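Local coordinates for protein GCN5-related N-acetyltransferase (Brucella abortus, PDB 7N1L) that probably transfers an acetyl group from acetyl-CoA to an amine acceptor, at residues H113-R116 and G117-I120. Numbering follows the deposited sequence.
Sequences HDHR and GKGI
R116 and G119 are the first arginine and the glycine of the GNAT motif A signature (Q/R-x-x-G-x-G/A), in the loop between strand 101-111 and helix 120-129 that in relatives wraps the pyrophosphate of acetyl-CoA with its backbone amides. H115 and K118 lie side by side across this turn, and K118 NZ donates a hydrogen bond to H115 ND1 at 2.9 Å. NZ comes in at the ring edge, its bond to ND1 lying 19° out of the imidazole plane. The lysine chain bends at CG-CD (chi3 -148°) on its way there, its CG passing 3.7 Å from R116 O. A water bridges the loop: it donates to H115 O at 2.6 Å and accepts from K118 N at 2.9 Å and I120 N at 3.1 Å, two amides that would probably face the pyrophosphate as in relatives. G117 and G119 both have positive phi, in the turn where the water sits. I120 CD1 lies against the H115 backbone and CB, 3.6 Å from H115 O. G119 is the N-cap of helix 120-129, while I120 packs on V111 and A79, H115 touches V81 of strand 74-81, and R116 NH2 donates a hydrogen bond to V111 O, tying the loop to the end of strand 101-111.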
loop_
_atom_site.group_PDB
_atom_site.type_symbol
_atom_site.label_atom_id
_atom_site.label_comp_id
_atom_site.label_asym_id
_atom_site.label_seq_id
_atom_site.Cartn_x
_atom_site.Cartn_y
_atom_site.Cartn_z
ATOM N N HIS A 113 -15.600 -20.528 -1.491
ATOM C CA HIS A 113 -16.837 -20.580 -0.717
ATOM C C HIS A 113 -17.163 -21.975 -0.184
ATOM O O HIS A 113 -17.970 -22.090 0.748
ATOM C CB HIS A 113 -18.009 -20.042 -1.545
ATOM C CG HIS A 113 -18.194 -20.732 -2.859
ATOM N ND1 HIS A 113 -17.282 -20.630 -3.889
ATOM C CD2 HIS A 113 -19.189 -21.533 -3.314
ATOM C CE1 HIS A 113 -17.703 -21.341 -4.922
ATOM N NE2 HIS A 113 -18.859 -21.898 -4.599
ATOM N N ASP A 114 -16.592 -23.035 -0.753
ATOM C CA ASP A 114 -16.808 -24.382 -0.209
ATOM C C ASP A 114 -15.867 -24.706 0.937
ATOM O O ASP A 114 -15.886 -25.830 1.439
ATOM C CB ASP A 114 -16.635 -25.447 -1.293
ATOM C CG ASP A 114 -17.759 -25.441 -2.284
ATOM O OD1 ASP A 114 -18.903 -25.155 -1.875
ATOM O OD2 ASP A 114 -17.491 -25.689 -3.479
ATOM N N HIS A 115 -15.031 -23.764 1.340
ATOM C CA HIS A 115 -14.038 -24.020 2.369
ATOM C C HIS A 115 -14.106 -22.978 3.472
ATOM O O HIS A 115 -13.131 -22.788 4.203
ATOM C CB HIS A 115 -12.640 -24.146 1.736
ATOM C CG HIS A 115 -12.517 -25.365 0.852
ATOM N ND1 HIS A 115 -12.153 -26.602 1.346
ATOM C CD2 HIS A 115 -12.768 -25.550 -0.466
ATOM C CE1 HIS A 115 -12.158 -27.490 0.364
ATOM N NE2 HIS A 115 -12.539 -26.880 -0.743
ATOM N N ARG A 116 -15.269 -22.344 3.620
ATOM C CA ARG A 116 -15.547 -21.433 4.714
ATOM C C ARG A 116 -15.757 -22.208 6.010
ATOM O O ARG A 116 -15.974 -23.440 6.019
ATOM C CB ARG A 116 -16.802 -20.610 4.416
ATOM C CG ARG A 116 -16.767 -19.883 3.087
ATOM C CD ARG A 116 -15.726 -18.829 3.089
ATOM N NE ARG A 116 -15.480 -18.308 1.748
ATOM C CZ ARG A 116 -16.087 -17.259 1.201
ATOM N NH1 ARG A 116 -17.022 -16.571 1.852
ATOM N NH2 ARG A 116 -15.753 -16.897 -0.033
ATOM N N GLY A 117 -15.707 -21.471 7.119
ATOM C CA GLY A 117 -15.963 -22.088 8.410
ATOM C C GLY A 117 -14.864 -23.035 8.832
ATOM O O GLY A 117 -15.088 -23.881 9.703
ATOM N N LYS A 118 -13.676 -22.929 8.213
ATOM C CA LYS A 118 -12.550 -23.775 8.567
ATOM C C LYS A 118 -11.358 -23.001 9.116
ATOM O O LYS A 118 -10.316 -23.614 9.379
ATOM C CB LYS A 118 -12.090 -24.595 7.353
ATOM C CG LYS A 118 -13.113 -25.613 6.824
ATOM C CD LYS A 118 -12.352 -26.609 5.956
ATOM C CE LYS A 118 -13.172 -27.167 4.816
ATOM N NZ LYS A 118 -12.280 -27.944 3.893
ATOM N N GLY A 119 -11.483 -21.691 9.328
ATOM C CA GLY A 119 -10.371 -20.921 9.843
ATOM C C GLY A 119 -9.224 -20.701 8.871
ATOM O O GLY A 119 -8.115 -20.394 9.308
ATOM N N ILE A 120 -9.454 -20.867 7.565
ATOM C CA ILE A 120 -8.358 -20.774 6.597
ATOM C C ILE A 120 -7.843 -19.330 6.459
ATOM O O ILE A 120 -6.629 -19.096 6.422
ATOM C CB ILE A 120 -8.798 -21.364 5.245
ATOM C CG1 ILE A 120 -8.967 -22.899 5.381
ATOM C CG2 ILE A 120 -7.776 -21.046 4.156
ATOM C CD1 ILE A 120 -9.621 -23.551 4.197
HETATM O O HOH W 1 -12.247 -21.405 6.233
#